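Local coordinates for protein alginate lyase (Bacteroides ovatus, PDB 3NNB) that probably cleaves alginate by beta-elimination, in a largely helical fold of the alpha/alpha-toroid type, at residues 44-49 against 128-133; 35-40 against 109-114; 62-67 against 94-99; 66-71 against 148-153; 12-17 against 376-381. One frame throughout, in Å; residues are numbered along the deposited sequence. Where two conformers were deposited one is given.

Contact 1 of 5, residues 44-49 against 128-133; sequences TPPSVM and VDFLNV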
# COMPACT_ATOMS: atom_id res chain seq x y z
N THR A 44 -12.46 -5.41 18.05
CA THR A 44 -12.08 -6.81 18.28
C THR A 44 -11.17 -7.23 17.11
O THR A 44 -11.57 -7.08 15.94
CB THR A 44 -13.31 -7.74 18.30
OG1 THR A 44 -14.18 -7.32 19.37
CG2 THR A 44 -12.89 -9.19 18.50
N PRO A 45 -9.95 -7.72 17.41
CA PRO A 45 -9.08 -8.13 16.29
C PRO A 45 -9.74 -9.21 15.43
O PRO A 45 -10.20 -10.23 15.98
CB PRO A 45 -7.84 -8.66 16.98
CG PRO A 45 -7.76 -7.86 18.28
CD PRO A 45 -9.22 -7.74 18.70
N PRO A 46 -9.85 -8.96 14.12
CA PRO A 46 -10.40 -9.98 13.23
C PRO A 46 -9.35 -11.03 12.83
O PRO A 46 -8.18 -10.93 13.17
CB PRO A 46 -10.81 -9.17 12.01
CG PRO A 46 -9.71 -8.15 11.91
CD PRO A 46 -9.38 -7.79 13.36
N SER A 47 -9.78 -12.01 12.05
CA SER A 47 -8.89 -13.03 11.51
C SER A 47 -9.49 -13.65 10.28
O SER A 47 -10.67 -13.46 9.98
CB SER A 47 -8.58 -14.14 12.52
OG SER A 47 -9.64 -15.11 12.61
N VAL A 48 -8.65 -14.42 9.56
CA VAL A 48 -9.13 -15.18 8.42
C VAL A 48 -10.15 -16.28 8.81
O VAL A 48 -10.77 -16.87 7.94
CB VAL A 48 -7.98 -15.82 7.62
CG1 VAL A 48 -7.05 -14.71 7.03
CG2 VAL A 48 -7.20 -16.91 8.46
N MSE A 49 -10.34 -16.54 10.09
CA MSE A 49 -11.36 -17.49 10.54
C MSE A 49 -12.75 -16.91 10.53
O MSE A 49 -13.75 -17.65 10.70
CB MSE A 49 -11.01 -18.03 11.92
CG MSE A 49 -9.58 -18.54 12.04
SE MSE A 49 -9.02 -19.84 10.69
CE MSE A 49 -9.87 -21.41 11.56
N VAL A 128 -0.04 -5.37 19.19
CA VAL A 128 0.50 -6.74 19.31
C VAL A 128 -0.65 -7.76 19.40
O VAL A 128 -0.51 -8.86 18.88
CB VAL A 128 1.53 -6.81 20.49
CG1 VAL A 128 1.97 -8.24 20.79
CG2 VAL A 128 2.76 -5.99 20.12
N ASP A 129 -1.79 -7.39 20.02
CA ASP A 129 -2.97 -8.26 20.08
C ASP A 129 -3.50 -8.49 18.66
O ASP A 129 -3.68 -9.64 18.27
CB ASP A 129 -4.00 -7.62 21.01
CG ASP A 129 -5.21 -8.48 21.30
OD1 ASP A 129 -5.23 -9.70 21.09
OD2 ASP A 129 -6.15 -7.85 21.86
N PHE A 130 -3.67 -7.43 17.87
CA PHE A 130 -4.04 -7.61 16.46
C PHE A 130 -3.06 -8.53 15.73
O PHE A 130 -3.47 -9.38 14.98
CB PHE A 130 -4.04 -6.28 15.71
CG PHE A 130 -5.30 -5.45 15.87
CD1 PHE A 130 -6.39 -5.70 15.02
CD2 PHE A 130 -5.38 -4.36 16.76
CE1 PHE A 130 -7.54 -4.95 15.11
CE2 PHE A 130 -6.54 -3.61 16.86
CZ PHE A 130 -7.63 -3.92 16.05
N LEU A 131 -1.77 -8.29 15.90
CA LEU A 131 -0.75 -9.08 15.18
C LEU A 131 -0.75 -10.56 15.62
O LEU A 131 -0.57 -11.45 14.79
CB LEU A 131 0.60 -8.50 15.43
CG LEU A 131 0.90 -7.16 14.78
CD1 LEU A 131 2.26 -6.56 15.28
CD2 LEU A 131 0.83 -7.19 13.20
N ASN A 132 -0.89 -10.81 16.93
CA ASN A 132 -1.01 -12.19 17.44
C ASN A 132 -2.18 -12.90 16.79
O ASN A 132 -2.04 -14.02 16.25
CB ASN A 132 -1.21 -12.23 18.97
CG ASN A 132 0.06 -11.96 19.75
OD1 ASN A 132 1.14 -12.26 19.28
ND2 ASN A 132 -0.08 -11.47 20.97
N VAL A 133 -3.33 -12.25 16.82
CA VAL A 133 -4.55 -12.86 16.31
C VAL A 133 -4.42 -13.11 14.80
O VAL A 133 -4.77 -14.18 14.30
CB VAL A 133 -5.78 -12.04 16.64
CG1 VAL A 133 -7.02 -12.60 15.91
CG2 VAL A 133 -5.99 -12.01 18.18
O HOH W 1 -6.21 -9.02 14.00

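Contact 2 of 5, residues 35-40 against 109-114; sequences RDADKA and TTLGLA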
# COMPACT_ATOMS: atom_id res chain seq x y z
N ARG A 35 -7.01 9.93 18.76
CA ARG A 35 -8.43 9.56 18.68
C ARG A 35 -8.67 8.34 17.82
O ARG A 35 -9.44 7.48 18.20
CB ARG A 35 -9.28 10.72 18.19
CG ARG A 35 -9.50 11.78 19.25
CD ARG A 35 -10.44 12.88 18.74
NE ARG A 35 -10.19 14.15 19.43
N ASP A 36 -8.03 8.26 16.65
CA ASP A 36 -8.14 7.08 15.80
C ASP A 36 -7.61 5.84 16.58
O ASP A 36 -8.17 4.75 16.50
CB ASP A 36 -7.30 7.22 14.52
CG ASP A 36 -7.89 8.20 13.51
OD1 ASP A 36 -9.04 8.66 13.65
OD2 ASP A 36 -7.14 8.47 12.55
N ALA A 37 -6.52 5.99 17.32
CA ALA A 37 -5.96 4.87 18.07
C ALA A 37 -6.91 4.46 19.17
O ALA A 37 -7.08 3.28 19.42
CB ALA A 37 -4.60 5.29 18.70
N ASP A 38 -7.53 5.44 19.84
CA ASP A 38 -8.54 5.11 20.87
C ASP A 38 -9.70 4.34 20.27
O ASP A 38 -10.25 3.41 20.89
CB ASP A 38 -9.02 6.41 21.57
CG ASP A 38 -7.98 7.01 22.49
OD1 ASP A 38 -7.01 6.34 22.91
OD2 ASP A 38 -8.14 8.21 22.81
N LYS A 39 -10.07 4.65 19.03
CA LYS A 39 -11.12 3.89 18.36
C LYS A 39 -10.65 2.46 18.05
O LYS A 39 -11.40 1.48 18.20
CB LYS A 39 -11.55 4.59 17.05
CG LYS A 39 -12.36 5.84 17.25
CD LYS A 39 -12.69 6.51 15.89
CE LYS A 39 -13.16 7.95 16.07
NZ LYS A 39 -13.15 8.71 14.79
N ALA A 40 -9.37 2.32 17.66
CA ALA A 40 -8.80 1.01 17.39
C ALA A 40 -8.76 0.16 18.65
O ALA A 40 -8.85 -1.08 18.54
CB ALA A 40 -7.40 1.12 16.74
N THR A 109 -1.13 -0.05 11.97
CA THR A 109 -0.45 1.17 11.52
C THR A 109 -0.83 2.37 12.42
O THR A 109 0.06 3.10 12.91
CB THR A 109 -0.68 1.42 10.02
OG1 THR A 109 -0.01 0.37 9.29
CG2 THR A 109 -0.13 2.77 9.57
N THR A 110 -2.12 2.57 12.65
CA THR A 110 -2.61 3.62 13.53
C THR A 110 -1.98 3.50 14.94
O THR A 110 -1.50 4.50 15.52
CB THR A 110 -4.15 3.54 13.65
OG1 THR A 110 -4.74 3.79 12.36
CG2 THR A 110 -4.71 4.52 14.68
N LEU A 111 -2.03 2.29 15.50
CA LEU A 111 -1.54 2.04 16.84
C LEU A 111 -0.05 2.22 16.97
O LEU A 111 0.43 2.76 17.96
CB LEU A 111 -1.99 0.67 17.36
CG LEU A 111 -3.54 0.62 17.57
CD1 LEU A 111 -4.02 -0.87 17.56
CD2 LEU A 111 -4.00 1.40 18.87
N GLY A 112 0.72 1.75 15.99
CA GLY A 112 2.15 1.89 16.03
C GLY A 112 2.55 3.36 15.94
O GLY A 112 3.41 3.82 16.68
N LEU A 113 1.92 4.08 15.04
CA LEU A 113 2.14 5.53 14.93
C LEU A 113 1.73 6.23 16.25
O LEU A 113 2.45 7.09 16.76
CB LEU A 113 1.35 6.09 13.77
CG LEU A 113 1.98 5.84 12.41
CD1 LEU A 113 0.97 6.28 11.32
CD2 LEU A 113 3.33 6.54 12.22
N ALA A 114 0.59 5.86 16.81
CA ALA A 114 0.16 6.43 18.09
C ALA A 114 1.16 6.14 19.20
O ALA A 114 1.47 7.05 20.00
CB ALA A 114 -1.26 5.91 18.48

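Contact 3 of 5, residues 62-67 against 94-99; sequences DYMSMG and DKLDRN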
# COMPACT_ATOMS: atom_id res chain seq x y z
N ASP A 62 -6.09 -20.34 5.14
CA ASP A 62 -5.72 -19.72 3.90
C ASP A 62 -6.54 -18.46 3.62
O ASP A 62 -7.79 -18.48 3.59
CB ASP A 62 -5.85 -20.69 2.72
CG ASP A 62 -4.81 -21.82 2.75
OD1 ASP A 62 -3.81 -21.75 3.50
OD2 ASP A 62 -5.01 -22.77 1.96
N TYR A 63 -5.82 -17.37 3.35
CA TYR A 63 -6.42 -16.13 2.91
C TYR A 63 -7.24 -16.34 1.64
O TYR A 63 -6.78 -16.99 0.72
CB TYR A 63 -5.35 -15.05 2.69
CG TYR A 63 -5.89 -13.71 2.22
CD1 TYR A 63 -6.38 -12.76 3.10
CD2 TYR A 63 -5.90 -13.43 0.88
CE1 TYR A 63 -6.84 -11.55 2.65
CE2 TYR A 63 -6.38 -12.20 0.40
CZ TYR A 63 -6.85 -11.27 1.29
OH TYR A 63 -7.32 -10.06 0.82
N MSE A 64 -8.43 -15.77 1.62
CA MSE A 64 -9.29 -15.84 0.45
C MSE A 64 -9.92 -14.51 0.27
O MSE A 64 -10.52 -13.95 1.21
CB MSE A 64 -10.38 -16.93 0.63
CG MSE A 64 -11.18 -17.15 -0.65
SE MSE A 64 -12.65 -18.37 -0.30
CE MSE A 64 -13.50 -18.24 -2.07
N SER A 65 -9.83 -14.01 -0.96
CA SER A 65 -10.59 -12.79 -1.32
C SER A 65 -11.18 -12.96 -2.71
O SER A 65 -10.87 -13.93 -3.40
CB SER A 65 -9.70 -11.54 -1.30
OG SER A 65 -8.67 -11.63 -2.26
N MSE A 66 -12.03 -12.01 -3.09
CA MSE A 66 -12.68 -11.98 -4.41
C MSE A 66 -12.17 -10.81 -5.24
O MSE A 66 -11.99 -9.71 -4.71
CB MSE A 66 -14.19 -11.80 -4.23
CG MSE A 66 -14.99 -11.99 -5.52
SE MSE A 66 -16.86 -11.48 -5.22
CE MSE A 66 -16.66 -9.68 -5.68
N GLY A 67 -11.98 -11.01 -6.54
CA GLY A 67 -11.63 -9.91 -7.43
C GLY A 67 -12.68 -8.80 -7.28
O GLY A 67 -13.88 -9.04 -7.51
N ASP A 94 -16.91 -8.28 0.73
CA ASP A 94 -16.86 -8.10 2.19
C ASP A 94 -17.06 -9.40 2.94
O ASP A 94 -16.71 -9.49 4.11
CB ASP A 94 -17.92 -7.09 2.62
CG ASP A 94 -17.83 -6.76 4.09
OD1 ASP A 94 -16.73 -6.31 4.50
OD2 ASP A 94 -18.83 -6.95 4.82
N LYS A 95 -17.61 -10.42 2.28
CA LYS A 95 -17.86 -11.73 2.91
C LYS A 95 -16.58 -12.51 3.17
O LYS A 95 -16.57 -13.46 3.97
CB LYS A 95 -18.77 -12.60 2.02
CG LYS A 95 -20.18 -12.07 1.81
CD LYS A 95 -20.93 -13.00 0.79
CE LYS A 95 -22.19 -12.33 0.14
NZ LYS A 95 -22.53 -12.96 -1.22
N LEU A 96 -15.52 -12.17 2.45
CA LEU A 96 -14.26 -12.92 2.51
C LEU A 96 -13.26 -12.14 3.38
O LEU A 96 -13.67 -11.46 4.30
CB LEU A 96 -13.79 -13.22 1.10
CG LEU A 96 -14.78 -14.00 0.25
CD1 LEU A 96 -14.19 -14.34 -1.13
CD2 LEU A 96 -15.22 -15.29 1.00
N ASP A 97 -11.95 -12.29 3.15
CA ASP A 97 -10.93 -11.80 4.08
C ASP A 97 -10.42 -10.37 3.88
O ASP A 97 -9.73 -9.84 4.74
CB ASP A 97 -9.72 -12.75 4.07
CG ASP A 97 -10.03 -14.13 4.64
OD1 ASP A 97 -10.91 -14.20 5.53
OD2 ASP A 97 -9.37 -15.10 4.20
N ARG A 98 -10.68 -9.79 2.72
CA ARG A 98 -10.00 -8.53 2.30
C ARG A 98 -10.22 -7.38 3.27
O ARG A 98 -9.26 -6.67 3.63
CB ARG A 98 -10.46 -8.08 0.91
CG ARG A 98 -9.90 -6.76 0.48
CD ARG A 98 -8.41 -6.85 0.32
NE ARG A 98 -7.80 -5.58 -0.10
CZ ARG A 98 -7.36 -4.64 0.74
NH1 ARG A 98 -7.49 -4.77 2.04
NH2 ARG A 98 -6.77 -3.54 0.25
N ASN A 99 -11.47 -7.17 3.67
CA ASN A 99 -11.77 -6.04 4.57
C ASN A 99 -11.30 -6.27 5.99
O ASN A 99 -10.90 -5.33 6.65
CB ASN A 99 -13.26 -5.66 4.50
CG ASN A 99 -13.64 -5.01 3.14
OD1 ASN A 99 -12.76 -4.52 2.42
ND2 ASN A 99 -14.94 -5.01 2.80

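Contact 4 of 5, residues 66-71 against 148-153; sequences MGPYWW and YGQTIP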
# COMPACT_ATOMS: atom_id res chain seq x y z
N MSE A 66 -12.03 -12.01 -3.09
CA MSE A 66 -12.68 -11.98 -4.41
C MSE A 66 -12.17 -10.81 -5.24
O MSE A 66 -11.99 -9.71 -4.71
CB MSE A 66 -14.19 -11.80 -4.23
CG MSE A 66 -14.99 -11.99 -5.52
SE MSE A 66 -16.86 -11.48 -5.22
CE MSE A 66 -16.66 -9.68 -5.68
N GLY A 67 -11.98 -11.01 -6.54
CA GLY A 67 -11.63 -9.91 -7.43
C GLY A 67 -12.68 -8.80 -7.28
O GLY A 67 -13.88 -9.04 -7.51
N PRO A 68 -12.26 -7.59 -6.88
CA PRO A 68 -13.29 -6.61 -6.48
C PRO A 68 -14.22 -6.15 -7.59
O PRO A 68 -15.34 -5.76 -7.30
CB PRO A 68 -12.47 -5.42 -6.00
CG PRO A 68 -11.30 -6.04 -5.47
CD PRO A 68 -10.94 -7.17 -6.38
N TYR A 69 -13.76 -6.18 -8.85
CA TYR A 69 -14.56 -5.66 -9.96
C TYR A 69 -15.40 -6.72 -10.67
O TYR A 69 -15.89 -6.50 -11.78
CB TYR A 69 -13.67 -4.97 -10.96
CG TYR A 69 -12.87 -3.80 -10.40
CD1 TYR A 69 -13.37 -2.94 -9.44
CD2 TYR A 69 -11.60 -3.55 -10.91
CE1 TYR A 69 -12.59 -1.84 -8.97
CE2 TYR A 69 -10.83 -2.45 -10.43
CZ TYR A 69 -11.35 -1.61 -9.49
OH TYR A 69 -10.57 -0.54 -9.04
N TRP A 70 -15.55 -7.89 -10.03
CA TRP A 70 -16.23 -9.03 -10.66
C TRP A 70 -17.59 -9.22 -10.00
O TRP A 70 -17.70 -9.27 -8.76
CB TRP A 70 -15.32 -10.30 -10.57
CG TRP A 70 -14.11 -10.14 -11.44
CD1 TRP A 70 -12.95 -9.44 -11.13
CD2 TRP A 70 -13.98 -10.54 -12.80
NE1 TRP A 70 -12.10 -9.46 -12.20
CE2 TRP A 70 -12.70 -10.12 -13.24
CE3 TRP A 70 -14.80 -11.26 -13.67
CZ2 TRP A 70 -12.23 -10.39 -14.54
CZ3 TRP A 70 -14.33 -11.53 -14.96
CH2 TRP A 70 -13.05 -11.11 -15.37
N TRP A 71 -18.62 -9.32 -10.86
CA TRP A 71 -20.03 -9.33 -10.48
C TRP A 71 -20.79 -10.47 -11.13
O TRP A 71 -20.43 -10.91 -12.21
CB TRP A 71 -20.73 -8.04 -10.95
CG TRP A 71 -20.22 -6.76 -10.35
CD1 TRP A 71 -19.01 -6.17 -10.58
CD2 TRP A 71 -20.90 -5.93 -9.42
NE1 TRP A 71 -18.90 -5.00 -9.84
CE2 TRP A 71 -20.05 -4.83 -9.12
CE3 TRP A 71 -22.15 -6.00 -8.79
CZ2 TRP A 71 -20.44 -3.81 -8.26
CZ3 TRP A 71 -22.53 -4.98 -7.93
CH2 TRP A 71 -21.67 -3.93 -7.66
N TYR A 148 -5.02 -18.13 -2.80
CA TYR A 148 -6.45 -17.91 -3.02
C TYR A 148 -6.84 -16.43 -2.95
O TYR A 148 -7.96 -16.10 -2.65
CB TYR A 148 -7.29 -18.80 -2.11
CG TYR A 148 -7.02 -20.28 -2.42
CD1 TYR A 148 -7.67 -20.90 -3.49
CD2 TYR A 148 -6.08 -21.01 -1.71
CE1 TYR A 148 -7.39 -22.23 -3.82
CE2 TYR A 148 -5.79 -22.31 -2.05
CZ TYR A 148 -6.47 -22.94 -3.09
OH TYR A 148 -6.18 -24.27 -3.45
N GLY A 149 -5.85 -15.55 -3.21
CA GLY A 149 -6.11 -14.12 -3.34
C GLY A 149 -6.85 -13.83 -4.64
O GLY A 149 -6.43 -14.27 -5.71
N GLN A 150 -7.91 -13.04 -4.54
CA GLN A 150 -8.74 -12.66 -5.69
C GLN A 150 -9.18 -13.79 -6.61
O GLN A 150 -9.01 -13.76 -7.85
CB GLN A 150 -8.14 -11.49 -6.46
CG GLN A 150 -8.09 -10.24 -5.65
CD GLN A 150 -7.77 -9.01 -6.46
OE1 GLN A 150 -8.07 -8.95 -7.67
NE2 GLN A 150 -7.17 -8.01 -5.80
N THR A 151 -9.74 -14.80 -5.96
CA THR A 151 -10.64 -15.76 -6.62
C THR A 151 -11.79 -15.04 -7.28
O THR A 151 -12.16 -13.92 -6.87
CB THR A 151 -11.25 -16.76 -5.59
OG1 THR A 151 -12.18 -16.10 -4.71
CG2 THR A 151 -10.17 -17.54 -4.81
N ILE A 152 -12.36 -15.65 -8.30
CA ILE A 152 -13.49 -15.07 -9.00
C ILE A 152 -14.48 -16.21 -9.23
O ILE A 152 -14.13 -17.22 -9.82
CB ILE A 152 -13.13 -14.48 -10.35
CG1 ILE A 152 -12.05 -13.39 -10.25
CG2 ILE A 152 -14.42 -13.96 -11.04
CD1 ILE A 152 -11.42 -13.02 -11.62
N PRO A 153 -15.71 -16.05 -8.76
CA PRO A 153 -16.74 -17.08 -8.94
C PRO A 153 -16.91 -17.50 -10.39
O PRO A 153 -17.10 -16.66 -11.27
CB PRO A 153 -17.99 -16.40 -8.40
CG PRO A 153 -17.46 -15.54 -7.30
CD PRO A 153 -16.23 -14.95 -7.94

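Contact 5 of 5, residues 12-17 against 376-381; sequences EKLAKV and HLIYSL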
# COMPACT_ATOMS: atom_id res chain seq x y z
N GLU A 12 14.03 10.51 9.16
CA GLU A 12 14.46 11.73 9.85
C GLU A 12 13.34 12.76 9.96
O GLU A 12 13.19 13.41 11.00
CB GLU A 12 15.73 12.36 9.16
CG GLU A 12 16.93 11.44 9.15
N LYS A 13 12.58 12.95 8.89
CA LYS A 13 11.40 13.81 8.94
C LYS A 13 10.46 13.39 10.08
O LYS A 13 9.98 14.22 10.86
CB LYS A 13 10.62 13.78 7.61
CG LYS A 13 11.19 14.64 6.53
CD LYS A 13 10.37 14.46 5.20
CE LYS A 13 10.84 15.43 4.18
NZ LYS A 13 10.34 16.79 4.41
N LEU A 14 10.16 12.09 10.14
CA LEU A 14 9.18 11.61 11.12
C LEU A 14 9.68 11.90 12.54
O LEU A 14 8.90 12.28 13.41
CB LEU A 14 8.86 10.12 10.91
CG LEU A 14 7.56 9.64 11.53
CD1 LEU A 14 6.35 10.21 10.83
CD2 LEU A 14 7.53 8.06 11.48
N ALA A 15 10.97 11.69 12.76
CA ALA A 15 11.57 11.95 14.08
C ALA A 15 11.42 13.40 14.45
O ALA A 15 11.20 13.71 15.64
CB ALA A 15 13.06 11.50 14.11
N LYS A 16 11.54 14.30 13.49
CA LYS A 16 11.38 15.73 13.78
C LYS A 16 9.93 16.09 14.06
O LYS A 16 9.64 16.90 14.95
CB LYS A 16 11.98 16.62 12.67
CG LYS A 16 13.46 16.44 12.52
CD LYS A 16 14.02 17.28 11.40
CE LYS A 16 15.55 17.20 11.45
NZ LYS A 16 16.22 17.83 10.28
N VAL A 17 9.00 15.49 13.32
CA VAL A 17 7.60 15.71 13.60
C VAL A 17 7.27 15.22 15.01
O VAL A 17 6.52 15.86 15.70
CB VAL A 17 6.67 15.02 12.54
CG1 VAL A 17 5.19 15.18 12.93
CG2 VAL A 17 6.92 15.56 11.14
N HIS A 376 -0.35 15.02 7.11
CA HIS A 376 0.53 16.12 7.48
C HIS A 376 1.71 15.68 8.36
O HIS A 376 2.80 16.29 8.36
CB HIS A 376 -0.24 17.22 8.20
CG HIS A 376 -1.21 17.97 7.35
ND1 HIS A 376 -0.81 18.89 6.39
CD2 HIS A 376 -2.56 17.96 7.33
CE1 HIS A 376 -1.89 19.44 5.85
NE2 HIS A 376 -2.96 18.88 6.39
N LEU A 377 1.51 14.60 9.10
CA LEU A 377 2.54 14.05 9.95
C LEU A 377 3.53 13.15 9.18
O LEU A 377 4.71 13.12 9.47
CB LEU A 377 1.88 13.20 11.06
CG LEU A 377 0.91 13.86 12.04
CD1 LEU A 377 0.30 12.83 13.00
CD2 LEU A 377 1.60 15.02 12.84
N ILE A 378 3.01 12.42 8.20
CA ILE A 378 3.75 11.37 7.51
C ILE A 378 4.57 11.92 6.36
O ILE A 378 5.68 11.45 6.10
CB ILE A 378 2.78 10.28 6.96
CG1 ILE A 378 2.00 9.64 8.10
CG2 ILE A 378 3.56 9.22 6.15
CD1 ILE A 378 2.88 9.15 9.23
N TYR A 379 4.03 12.91 5.67
CA TYR A 379 4.74 13.60 4.58
C TYR A 379 4.88 15.09 4.87
O TYR A 379 4.39 15.94 4.12
CB TYR A 379 4.00 13.36 3.26
CG TYR A 379 3.95 11.87 2.91
CD1 TYR A 379 5.12 11.15 2.73
CD2 TYR A 379 2.74 11.23 2.71
CE1 TYR A 379 5.08 9.79 2.41
CE2 TYR A 379 2.70 9.89 2.37
CZ TYR A 379 3.86 9.18 2.24
OH TYR A 379 3.79 7.82 1.91
N SER A 380 5.59 15.39 5.97
CA SER A 380 5.80 16.74 6.43
C SER A 380 6.91 17.40 5.61
O SER A 380 7.61 16.76 4.79
CB SER A 380 6.20 16.75 7.91
OG SER A 380 7.56 16.34 8.09
N LEU A 381 7.06 18.69 5.88
CA LEU A 381 8.11 19.52 5.33
C LEU A 381 9.31 19.67 6.25
O LEU A 381 10.15 20.55 6.07
CB LEU A 381 7.50 20.87 4.98
CG LEU A 381 6.46 20.87 3.82
CD1 LEU A 381 5.91 22.28 3.60
CD2 LEU A 381 6.98 20.34 2.49

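Contact 1 of 5, residues 44-49 against 128-133
The backbone oxygen of Pro46 accepts from a water at 2.9 Å, and the same water gives its second proton to Phe130 O, also 2.9 Å away. It thereby bridges the extended loop to a helix carbonyl and is the polar link between the two segments; the rest of the contact is apolar packing, including Val133 CG1, which rests 3.4 Å from Pro46 O. Pro45 covers the Phe130 ring. Its CG stands 4.2 Å from the ring centroid and only 11° off the normal, a CH-pi contact with one face, while Pro45 CB reaches Phe130 CD1 at 3.8 Å. Pro46 approaches the same ring differently, with CD at the edge near CE1 and close to the ring plane. Phe130 CG lies beside the backbone N (chi1 -82°), which swings the ring from the helix toward the two prolines. Val133, one helical turn on, sets its CB 4.0 Å from Pro45 CB and extends CG1 to Ser47 CB. The Asp129 side chain crosses Pro45 at about a right angle, OD2 nearest its CG. Ser47 OG accepts from Met49 N at 3.0 Å, an ST turn that bends the chain just past the contact. Phe130 also packs on Ala107, Val108 and Leu111 of helix 98-118, so this loop lies across a helix pair of the alpha/alpha-toroid fold.

Contact 2 of 5, residues 35-40 against 109-114
Ala37 meets three side chains from segment 109-114 of helix 98-118, each turned to it in its own way. Ala114 meets it methyl to methyl: Ala37 CB and Ala114 CB are 3.4 Å apart, tighter than usual van der Waals contact. Thr110 presents its methyl to the backbone, with CG2 3.5 Å from Ala37 N and 3.7 Å from Asp36 CB. Its CG2 is placed there by the rotation that sets OG1 beside its own nitrogen (chi1 -63°), where the hydroxyl bonds to Lys106 O one turn back and to Arg374. That arginine, outside both segments, also pairs with the carboxylate of Asp36, so one guanidinium reaches both helices. Leu111 divides its contacts between two alanines: CD2 lies 3.7 Å from Ala37 O and also meets Ala37 CB, whereas CG and CD1 lean on the methyl of Ala40, with CG and Ala40 CB 4.0 Å apart. Trimming Leu111 to an alanine would probably open a gap beside Ala37 and Ala40 and leave Tyr123 and Phe130 of helix 121-136 with less to pack on. The axes come within 8.8 Å and cross at -126°. This close approach is consistent with the small Ala37, Ala40 and Ala114 side chains at the interface, a helix-helix packing of the alpha/alpha toroid.

Contact 3 of 5, residues 62-67 against 94-99
Tyr63 holds CG anti to its backbone N (chi1 180°) while Asp97 folds CG back beside its own N (chi1 -67°), so the ring slides past the carboxylate stem and Tyr63 CE1 comes 3.4 Å from Asp97 CB. The same Asp97 torsion brings OD2 to Met64 N at 2.8 Å, met on the anti side of the carboxylate and 26° out of its plane. Asp97 N returns a bond to Met64 O, 2.9 Å long, the donor nearly in line with the C=O bond, so Met64 is held at both backbone polar atoms by one residue. Lys51 forms a salt bridge with the same OD2 and probably helps balance its charge. Leu96 adds the apolar side, CD1 lying 4.0 Å from Met66 CB and close to the selenomethionine Met64. The Tyr63 side chain crosses the bent Arg98 chain at a slant, OH 3.4 Å from Arg98 CD, and bonds to Asp167. Strand 64-66 is thus fixed to the loop leading into helix 98-118, with strand 148-151 as its partner in the parallel sheet.

Contact 4 of 5, residues 66-71 against 148-153
Both branches of Ile152 lie against Trp70. From CB, the branch CG2 goes to the root of the tryptophan, 3.8 Å from Trp70 CB and equally near CE3 of the six-membered ring. The other branch starts with CG1, which comes near Trp70 CG and CD1, and Gly67 N is a more distant neighbour. At the tip, CD1 settles over the five-membered ring: it is 3.6 Å from the centroid and 11° off the normal, a CH-pi contact over the face. Ile152 CG1 sits beside the backbone N (chi1 -58°), and the extension beyond it carries CD1 across the ring. Trp70 NE1 bonds to a citrate, probably from the crystallisation liquor. The backbones join nearby, where Gly67 N donates to Thr151 O at 2.9 Å and Met66 CA gives a CA-H...O contact of 3.2 Å to the same Thr151 O. Pro153 CD adds apolar packing on Met66 CG. The Gln150 side chain crosses Pro68 at about a right angle, OE1 lying 3.6 Å from Pro68 CD, and NE2 is held by Asp167. The type I turn from Gly67 to Trp70 then leads from strand 64-66, parallel to strand 148-151, into strand 70-71, which pairs with strand 83-84.

Contact 5 of 5, residues 12-17 against 376-381
Val17 overlaps Leu377 at about a right angle, its CG1 lying 3.6 Å from Leu377 CD2. Its other methyl, CG2, packs 3.2 Å from Ser380 OG, whose hydrogen-bond partner is Glu382 N. One turn earlier, Leu14 CD1 rests 3.6 Å from Leu377 O, near the end of the short helix. Lys13 provides the polar bond: NZ reaches Ser380 O at 2.8 Å, meeting the oxygen 33° out of the carbonyl plane. A bend at the end of the chain (chi4 -77°) turns NZ onto this carbonyl, and it also bonds Glu382 O and makes a cation-pi contact with Phe352. A leucine at Lys13 would probably leave the Ser380 and Glu382 carbonyls without this donor and the chain end freer to move. Phe117 of helix 98-118 touches both Leu14 and Val17. The arrangement fixes the C-terminal tail on helix 11-19, bringing the two ends of the chain together on the helical toroid.

How the contacts relate
Contacts 2, 3, 4 and 5 are buried, contact 1 only partly so. Contacts 2 and 3 both use helix 98-118, at places whose nearest atoms are about 12 Å apart: contact 2 packs small apolar groups between helices, whereas contact 3 bonds the backbone of strand 64-66 to Asp97 in the loop leading into that helix. Contacts 3 and 4 share Met66 and Gly67 and reach the same small parallel sheet; Ser65 probably hydrogen-bonds to Gln150 and Thr151 between them. Contact 1 touches contacts 2 and 3, through Phe130 on Leu111 and Val48 on Asp97. Contact 5, on the opposite side of the chain's centre from 3 and 4, combines apolar packing with a lysine bond at the termini.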